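Local coordinates for putative cell adhesion protein (Bacteroides fragilis, PDB 4H40), which probably serves as a fimbrillin-like pilus subunit, a building block of the surface fibres with which this gut bacterium may adhere, at residues Asn179-Gly191 / Asn246-Pro259. Sequence-based numbering, arbitrary orientation.
Sequences NQTARMQFTVRAG and NADNSLVAHTGVLP
Arg183 and His254 stack on one face of an antiparallel strand pair, 182-190 against 251-257, in what is probably the transthyretin-like β-sandwich of a fimbrillin-like protein. Eight backbone hydrogen bonds rule the ladder, two at each of the pairs Ala182-Val257, Met184-Thr255, Phe186-Ala253 and Val188-Leu251; Phe186 N to Ala253 O, at 2.8 Å, is typical.

Arg183 illustrates how a long side chain can work across such a ladder. Its CB and CG pass over Thr255 O, CG at 3.8 Å. A chi1 of 179° sets CG beside the residue's own carbonyl carbon, and the straight run from CG to NE then carries the guanidinium across to the His254 ring. NE comes near His254 CB, and the guanidinium lies flat on the imidazole, centres 3.8 Å apart and planes inclined by 18°. CZ sits over ND1 and CG of His254, while NH1 covers the ND1-CE1 side. NH2, above His254 CG, also donates to Gln185 OE1 at 2.7 Å, nearly in the guanidinium plane, which should limit rotation of the group. His254 ND1 is hydrogen-bonded to Tyr139. Farther along, Gln185 CD rests on Val252 CG1 at 3.7 Å.

The opposite face, with Met184, Phe186, Ala253 and Thr255, turns inward; Phe186, Ala253 and Thr255 pack on strands 197-207 and 237-240. There Val257 CG2 touches both Ala182 CB, at 3.7 Å, and Met184 CG, at 4.0 Å.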
loop_
_atom_site.group_PDB
_atom_site.type_symbol
_atom_site.label_atom_id
_atom_site.label_comp_id
_atom_site.label_asym_id
_atom_site.label_seq_id
_atom_site.Cartn_x
_atom_site.Cartn_y
_atom_site.Cartn_z
ATOM N N ASN B 179 -22.700 -1.712 -11.642
ATOM C CA ASN B 179 -22.173 -0.409 -11.222
ATOM C C ASN B 179 -21.376 0.306 -12.292
ATOM O O ASN B 179 -20.494 -0.280 -12.928
ATOM C CB ASN B 179 -21.293 -0.570 -9.994
ATOM C CG ASN B 179 -22.086 -0.694 -8.742
ATOM O OD1 ASN B 179 -22.675 0.284 -8.261
ATOM N ND2 ASN B 179 -22.172 -1.914 -8.249
ATOM N N GLN B 180 -21.647 1.605 -12.409
ATOM C CA GLN B 180 -20.987 2.488 -13.362
ATOM C C GLN B 180 -19.855 3.242 -12.723
ATOM O O GLN B 180 -19.005 3.774 -13.437
ATOM C CB GLN B 180 -22.006 3.464 -13.987
ATOM C CG GLN B 180 -23.110 2.759 -14.788
ATOM C CD GLN B 180 -22.569 1.739 -15.760
ATOM O OE1 GLN B 180 -21.934 2.072 -16.762
ATOM N NE2 GLN B 180 -22.731 0.472 -15.438
ATOM N N THR B 181 -19.809 3.236 -11.390
ATOM C CA THR B 181 -18.780 3.938 -10.636
ATOM C C THR B 181 -17.912 2.979 -9.825
ATOM O O THR B 181 -18.253 1.809 -9.633
ATOM C CB THR B 181 -19.395 4.999 -9.675
ATOM O OG1 THR B 181 -19.950 4.355 -8.559
ATOM C CG2 THR B 181 -20.441 5.828 -10.295
ATOM N N ALA B 182 -16.806 3.508 -9.303
ATOM C CA ALA B 182 -15.960 2.780 -8.393
ATOM C C ALA B 182 -16.530 2.986 -6.999
ATOM O O ALA B 182 -17.386 3.859 -6.796
ATOM C CB ALA B 182 -14.532 3.311 -8.484
ATOM N N ARG B 183 -16.071 2.198 -6.040
ATOM C CA ARG B 183 -16.484 2.295 -4.656
ATOM C C ARG B 183 -15.263 2.263 -3.769
ATOM O O ARG B 183 -14.355 1.469 -3.997
ATOM C CB ARG B 183 -17.433 1.147 -4.311
ATOM C CG ARG B 183 -17.897 1.171 -2.865
ATOM C CD ARG B 183 -18.858 0.059 -2.570
ATOM N NE ARG B 183 -18.763 -0.345 -1.180
ATOM C CZ ARG B 183 -19.784 -0.346 -0.334
ATOM N NH1 ARG B 183 -20.995 0.028 -0.744
ATOM N NH2 ARG B 183 -19.611 -0.735 0.923
HETATM N N MSE B 184 -15.232 3.125 -2.760
HETATM C CA MSE B 184 -14.171 3.147 -1.759
HETATM C C MSE B 184 -14.816 2.865 -0.417
HETATM O O MSE B 184 -15.915 3.357 -0.145
HETATM C CB MSE B 184 -13.384 4.456 -1.753
HETATM C CG MSE B 184 -12.561 4.636 -3.011
HETATM SE SE MSE B 184 -11.325 6.142 -3.001
HETATM C CE MSE B 184 -9.796 5.237 -2.265
ATOM N N GLN B 185 -14.192 1.991 0.381
ATOM C CA GLN B 185 -14.685 1.673 1.693
ATOM C C GLN B 185 -13.553 1.719 2.698
ATOM O O GLN B 185 -12.473 1.230 2.422
ATOM C CB GLN B 185 -15.353 0.316 1.690
ATOM C CG GLN B 185 -16.034 0.043 2.989
ATOM C CD GLN B 185 -16.578 -1.325 3.014
ATOM O OE1 GLN B 185 -17.725 -1.549 2.654
ATOM N NE2 GLN B 185 -15.772 -2.260 3.461
ATOM N N PHE B 186 -13.812 2.316 3.864
ATOM C CA PHE B 186 -12.894 2.443 4.980
ATOM C C PHE B 186 -13.564 1.853 6.229
ATOM O O PHE B 186 -14.673 2.250 6.599
ATOM C CB PHE B 186 -12.482 3.918 5.193
ATOM C CG PHE B 186 -12.018 4.593 3.909
ATOM C CD1 PHE B 186 -10.695 4.492 3.487
ATOM C CD2 PHE B 186 -12.907 5.279 3.107
ATOM C CE1 PHE B 186 -10.288 5.045 2.281
ATOM C CE2 PHE B 186 -12.494 5.830 1.891
ATOM C CZ PHE B 186 -11.197 5.696 1.480
ATOM N N THR B 187 -12.920 0.818 6.802
ATOM C CA THR B 187 -13.280 0.218 8.067
ATOM C C THR B 187 -12.247 0.755 9.043
ATOM O O THR B 187 -11.041 0.569 8.806
ATOM C CB THR B 187 -13.334 -1.313 7.987
ATOM O OG1 THR B 187 -14.281 -1.715 6.994
ATOM C CG2 THR B 187 -13.696 -1.942 9.312
ATOM N N VAL B 188 -12.701 1.528 10.061
ATOM C CA VAL B 188 -11.809 2.097 11.098
ATOM C C VAL B 188 -12.034 1.331 12.390
ATOM O O VAL B 188 -13.125 1.403 12.962
ATOM C CB VAL B 188 -11.977 3.617 11.320
ATOM C CG1 VAL B 188 -10.938 4.126 12.296
ATOM C CG2 VAL B 188 -11.929 4.392 10.003
ATOM N N ARG B 189 -11.025 0.580 12.834
ATOM C CA ARG B 189 -11.110 -0.221 14.049
ATOM C C ARG B 189 -10.626 0.539 15.274
ATOM O O ARG B 189 -9.740 1.389 15.172
ATOM C CB ARG B 189 -10.286 -1.485 13.890
ATOM C CG ARG B 189 -10.861 -2.526 12.958
ATOM C CD ARG B 189 -9.928 -3.702 12.887
ATOM N NE ARG B 189 -10.434 -4.742 11.991
ATOM C CZ ARG B 189 -9.668 -5.620 11.345
ATOM N NH1 ARG B 189 -8.343 -5.590 11.481
ATOM N NH2 ARG B 189 -10.218 -6.526 10.547
ATOM N N ALA B 190 -11.200 0.222 16.440
ATOM C CA ALA B 190 -10.806 0.807 17.721
ATOM C C ALA B 190 -9.760 -0.110 18.347
ATOM O O ALA B 190 -10.080 -1.225 18.789
ATOM C CB ALA B 190 -12.014 0.957 18.622
ATOM N N GLY B 191 -8.505 0.316 18.258
ATOM C CA GLY B 191 -7.360 -0.443 18.739
ATOM C C GLY B 191 -7.015 -0.191 20.190
ATOM O O GLY B 191 -7.858 0.270 20.969
ATOM N N ASN B 246 -20.038 -1.531 13.671
ATOM C CA ASN B 246 -19.939 -2.976 13.804
ATOM C C ASN B 246 -19.920 -3.300 15.262
ATOM O O ASN B 246 -19.675 -2.406 16.065
ATOM C CB ASN B 246 -18.700 -3.496 13.103
ATOM C CG ASN B 246 -18.730 -3.358 11.607
ATOM O OD1 ASN B 246 -19.795 -3.164 10.994
ATOM N ND2 ASN B 246 -17.558 -3.483 10.987
ATOM N N ALA B 247 -20.196 -4.569 15.626
ATOM C CA ALA B 247 -20.274 -5.031 17.022
ATOM C C ALA B 247 -18.952 -4.854 17.797
ATOM O O ALA B 247 -18.971 -4.671 19.026
ATOM C CB ALA B 247 -20.689 -6.485 17.043
ATOM N N ASP B 248 -17.813 -4.899 17.067
ATOM C CA ASP B 248 -16.452 -4.721 17.603
ATOM C C ASP B 248 -16.074 -3.210 17.796
ATOM O O ASP B 248 -14.927 -2.903 18.132
ATOM C CB ASP B 248 -15.424 -5.443 16.705
ATOM C CG ASP B 248 -15.333 -4.943 15.279
ATOM O OD1 ASP B 248 -16.085 -4.017 14.930
ATOM O OD2 ASP B 248 -14.467 -5.460 14.513
ATOM N N ASN B 249 -17.053 -2.298 17.619
ATOM C CA ASN B 249 -16.984 -0.849 17.801
ATOM C C ASN B 249 -16.287 -0.172 16.620
ATOM O O ASN B 249 -16.070 1.041 16.658
ATOM C CB ASN B 249 -16.329 -0.456 19.141
ATOM C CG ASN B 249 -16.829 0.827 19.745
ATOM O OD1 ASN B 249 -17.964 1.263 19.525
ATOM N ND2 ASN B 249 -16.001 1.437 20.572
ATOM N N SER B 250 -16.010 -0.927 15.536
ATOM C CA SER B 250 -15.418 -0.329 14.350
ATOM C C SER B 250 -16.485 0.438 13.546
ATOM O O SER B 250 -17.674 0.204 13.719
ATOM C CB SER B 250 -14.690 -1.356 13.492
ATOM O OG SER B 250 -15.496 -2.465 13.152
ATOM N N LEU B 251 -16.039 1.416 12.732
ATOM C CA LEU B 251 -16.875 2.226 11.858
ATOM C C LEU B 251 -16.676 1.814 10.406
ATOM O O LEU B 251 -15.547 1.539 10.013
ATOM C CB LEU B 251 -16.489 3.689 11.998
ATOM C CG LEU B 251 -16.628 4.354 13.347
ATOM C CD1 LEU B 251 -15.821 5.619 13.352
ATOM C CD2 LEU B 251 -18.100 4.653 13.678
ATOM N N VAL B 252 -17.739 1.788 9.592
ATOM C CA VAL B 252 -17.631 1.482 8.155
ATOM C C VAL B 252 -18.190 2.653 7.345
ATOM O O VAL B 252 -19.382 2.966 7.408
ATOM C CB VAL B 252 -18.278 0.139 7.711
ATOM C CG1 VAL B 252 -18.039 -0.109 6.232
ATOM C CG2 VAL B 252 -17.708 -1.018 8.506
ATOM N N ALA B 253 -17.325 3.293 6.574
ATOM C CA ALA B 253 -17.732 4.394 5.708
ATOM C C ALA B 253 -17.433 4.019 4.270
ATOM O O ALA B 253 -16.413 3.396 4.005
ATOM C CB ALA B 253 -17.021 5.676 6.107
ATOM N N HIS B 254 -18.350 4.302 3.362
ATOM C CA HIS B 254 -18.161 4.020 1.943
ATOM C C HIS B 254 -18.731 5.142 1.080
ATOM O O HIS B 254 -19.526 5.958 1.540
ATOM C CB HIS B 254 -18.753 2.661 1.537
ATOM C CG HIS B 254 -20.236 2.562 1.690
ATOM N ND1 HIS B 254 -21.075 2.626 0.601
ATOM C CD2 HIS B 254 -20.983 2.391 2.801
ATOM C CE1 HIS B 254 -22.298 2.484 1.077
ATOM N NE2 HIS B 254 -22.292 2.362 2.395
ATOM N N THR B 255 -18.274 5.207 -0.156
ATOM C CA THR B 255 -18.738 6.189 -1.116
ATOM C C THR B 255 -18.417 5.733 -2.508
ATOM O O THR B 255 -17.505 4.913 -2.709
ATOM C CB THR B 255 -18.136 7.585 -0.844
ATOM O OG1 THR B 255 -18.960 8.554 -1.452
ATOM C CG2 THR B 255 -16.705 7.745 -1.323
ATOM N N GLY B 256 -19.153 6.305 -3.459
ATOM C CA GLY B 256 -18.917 6.077 -4.868
ATOM C C GLY B 256 -17.909 7.099 -5.325
ATOM O O GLY B 256 -17.890 8.224 -4.811
ATOM N N VAL B 257 -17.051 6.711 -6.258
ATOM C CA VAL B 257 -16.088 7.610 -6.879
ATOM C C VAL B 257 -16.107 7.292 -8.368
ATOM O O VAL B 257 -16.281 6.138 -8.756
ATOM C CB VAL B 257 -14.647 7.634 -6.261
ATOM C CG1 VAL B 257 -14.672 8.148 -4.828
ATOM C CG2 VAL B 257 -13.976 6.278 -6.315
ATOM N N LEU B 258 -15.995 8.309 -9.192
ATOM C CA LEU B 258 -16.008 8.108 -10.630
ATOM C C LEU B 258 -14.729 7.416 -11.076
ATOM O O LEU B 258 -13.689 7.715 -10.479
ATOM C CB LEU B 258 -16.129 9.460 -11.355
ATOM C CG LEU B 258 -17.390 10.274 -11.161
ATOM C CD1 LEU B 258 -17.215 11.634 -11.823
ATOM C CD2 LEU B 258 -18.596 9.569 -11.747
ATOM N N PRO B 259 -14.748 6.552 -12.143
ATOM C CA PRO B 259 -13.491 5.954 -12.615
ATOM C C PRO B 259 -12.455 7.043 -12.875
ATOM O O PRO B 259 -12.758 8.051 -13.532
ATOM C CB PRO B 259 -13.908 5.220 -13.888
ATOM C CG PRO B 259 -15.344 4.878 -13.648
ATOM C CD PRO B 259 -15.892 6.087 -12.959
HETATM O O HOH W 1 -13.578 -5.040 11.790
HETATM O O HOH W 2 -12.848 -1.964 16.340
#